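PDB 2CSU: 457aa long hypothetical protein from Pyrococcus horikoshii, which is of unknown function but combines a Rossmann-like CoA-binding domain with two flavodoxin-like domains of the succinyl-CoA synthetase type. Local coordinates for residues 286-291 against 427-432. Sequence-based numbering, arbitrary orientation.
Sequences FSQPLP and GIPTYE
Gln-288 reaches across to the backbone of Gly-427, its amide NE2 donating a hydrogen bond of 2.6 Å to Gly-427 O. The N-H points fairly straight at the oxygen (158°), which lies almost in the plane of the Gln-288 amide but receives the donor from above its own carbonyl plane. A bend in the side chain at chi2 (-90°) turns the amide to this oxygen, while Gln-288 CG, placed by chi1 beside the backbone N, packs 3.5 Å from Pro-429 CD. Ser-287 approaches the same carbonyl, with its OG 2.5 Å from Gly-427 O. The hydroxyl also lies against the proline ring, 3.5 Å from Pro-429 CG, while Ile-428 CG1 comes within 3.9 Å of Gln-288 NE2. At its other end the glutamine amide is fixed by Val-406 N, which donates to OE1 at the start of strand 406-411, so this one side chain ties the 286-291 loop to two neighbouring parts of the fold. Pro-429 and Tyr-431 in turn bond through their backbones to Ala-408 of that strand, and Tyr-431 OH bonds to Ser-281 O. Gly-427, with positive phi (77°), is the C-prime residue of a Schellman motif ending helix 417-424; the chain then enters strand 430-431, parallel to 406-411, a helix-to-strand connection of the alternating alpha/beta kind found in flavodoxin-like ligase-CoA domains.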
loop_
_atom_site.group_PDB
_atom_site.type_symbol
_atom_site.label_atom_id
_atom_site.label_comp_id
_atom_site.label_asym_id
_atom_site.label_seq_id
_atom_site.Cartn_x
_atom_site.Cartn_y
_atom_site.Cartn_z
ATOM N N PHE A 286 -10.615 2.616 -15.246
ATOM C CA PHE A 286 -11.393 2.953 -16.432
ATOM C C PHE A 286 -10.521 3.601 -17.511
ATOM O O PHE A 286 -10.986 4.367 -18.345
ATOM C CB PHE A 286 -12.506 3.915 -16.016
ATOM C CG PHE A 286 -13.514 3.192 -15.171
ATOM C CD1 PHE A 286 -14.501 2.426 -15.783
ATOM C CD2 PHE A 286 -13.467 3.300 -13.791
ATOM C CE1 PHE A 286 -15.443 1.768 -15.005
ATOM C CE2 PHE A 286 -14.415 2.635 -13.018
ATOM C CZ PHE A 286 -15.404 1.867 -13.619
ATOM N N SER A 287 -9.213 3.290 -17.438
ATOM C CA SER A 287 -8.334 3.627 -18.551
ATOM C C SER A 287 -8.420 2.544 -19.626
ATOM O O SER A 287 -7.866 2.643 -20.716
ATOM C CB SER A 287 -6.904 3.723 -18.015
ATOM O OG SER A 287 -6.179 2.546 -18.378
ATOM N N GLN A 288 -9.119 1.452 -19.253
ATOM C CA GLN A 288 -9.330 0.351 -20.182
ATOM C C GLN A 288 -10.803 0.256 -20.590
ATOM O O GLN A 288 -11.672 0.930 -20.055
ATOM C CB GLN A 288 -8.907 -0.945 -19.486
ATOM C CG GLN A 288 -7.420 -0.958 -19.128
ATOM C CD GLN A 288 -6.638 -1.553 -20.274
ATOM O OE1 GLN A 288 -6.980 -2.572 -20.851
ATOM N NE2 GLN A 288 -5.531 -0.856 -20.596
ATOM N N PRO A 289 -11.063 -0.588 -21.604
ATOM C CA PRO A 289 -12.419 -0.794 -22.095
ATOM C C PRO A 289 -13.284 -1.516 -21.059
ATOM O O PRO A 289 -12.815 -2.345 -20.290
ATOM C CB PRO A 289 -12.335 -1.629 -23.372
ATOM C CG PRO A 289 -10.863 -1.591 -23.775
ATOM C CD PRO A 289 -10.134 -1.406 -22.363
ATOM N N LEU A 290 -14.596 -1.376 -21.190
ATOM C CA LEU A 290 -15.527 -2.170 -20.403
ATOM C C LEU A 290 -15.678 -3.597 -20.936
ATOM O O LEU A 290 -15.848 -3.809 -22.133
ATOM C CB LEU A 290 -16.885 -1.457 -20.353
ATOM C CG LEU A 290 -16.805 -0.018 -19.800
ATOM C CD1 LEU A 290 -18.165 0.653 -19.853
ATOM C CD2 LEU A 290 -16.292 -0.046 -18.366
ATOM N N PRO A 291 -15.611 -4.595 -20.037
ATOM C CA PRO A 291 -15.732 -6.017 -20.373
ATOM C C PRO A 291 -17.133 -6.415 -20.827
ATOM O O PRO A 291 -18.129 -5.908 -20.307
ATOM C CB PRO A 291 -15.340 -6.699 -19.072
ATOM C CG PRO A 291 -15.903 -5.758 -18.043
ATOM C CD PRO A 291 -15.465 -4.421 -18.580
ATOM N N GLY A 427 -1.455 2.996 -20.712
ATOM C CA GLY A 427 -2.864 2.884 -20.344
ATOM C C GLY A 427 -3.177 1.545 -19.670
ATOM O O GLY A 427 -4.325 1.188 -19.441
ATOM N N ILE A 428 -2.220 0.781 -19.157
ATOM C CA ILE A 428 -2.543 -0.414 -18.386
ATOM C C ILE A 428 -2.434 -0.180 -16.889
ATOM O O ILE A 428 -1.328 -0.070 -16.355
ATOM C CB ILE A 428 -1.597 -1.579 -18.739
ATOM C CG1 ILE A 428 -1.796 -1.989 -20.200
ATOM C CG2 ILE A 428 -1.826 -2.743 -17.782
ATOM C CD1 ILE A 428 -0.908 -3.155 -20.631
ATOM N N PRO A 429 -3.581 -0.113 -16.189
ATOM C CA PRO A 429 -3.564 0.107 -14.735
ATOM C C PRO A 429 -2.732 -1.008 -14.105
ATOM O O PRO A 429 -2.951 -2.183 -14.388
ATOM C CB PRO A 429 -5.045 0.012 -14.345
ATOM C CG PRO A 429 -5.761 0.408 -15.596
ATOM C CD PRO A 429 -4.959 -0.286 -16.675
ATOM N N THR A 430 -1.780 -0.643 -13.260
ATOM C CA THR A 430 -0.925 -1.634 -12.626
ATOM C C THR A 430 -0.997 -1.571 -11.117
ATOM O O THR A 430 -0.792 -0.518 -10.501
ATOM C CB THR A 430 0.526 -1.479 -13.101
ATOM O OG1 THR A 430 0.590 -1.821 -14.492
ATOM C CG2 THR A 430 1.470 -2.402 -12.309
ATOM N N TYR A 431 -1.275 -2.721 -10.524
ATOM C CA TYR A 431 -1.418 -2.802 -9.083
ATOM C C TYR A 431 -0.319 -3.608 -8.441
ATOM O O TYR A 431 0.395 -4.331 -9.116
ATOM C CB TYR A 431 -2.798 -3.385 -8.753
ATOM C CG TYR A 431 -3.911 -2.593 -9.407
ATOM C CD1 TYR A 431 -4.242 -2.787 -10.756
ATOM C CD2 TYR A 431 -4.591 -1.608 -8.699
ATOM C CE1 TYR A 431 -5.230 -2.013 -11.374
ATOM C CE2 TYR A 431 -5.569 -0.831 -9.305
ATOM C CZ TYR A 431 -5.888 -1.034 -10.637
ATOM O OH TYR A 431 -6.868 -0.259 -11.218
ATOM N N GLU A 432 -0.194 -3.486 -7.127
ATOM C CA GLU A 432 0.842 -4.192 -6.393
ATOM C C GLU A 432 0.214 -5.146 -5.383
ATOM O O GLU A 432 0.923 -5.875 -4.690
ATOM C CB GLU A 432 1.764 -3.166 -5.689
ATOM C CG GLU A 432 2.861 -3.759 -4.805
ATOM C CD GLU A 432 4.095 -2.853 -4.677
ATOM O OE1 GLU A 432 4.870 -3.019 -3.704
ATOM O OE2 GLU A 432 4.301 -1.986 -5.561
#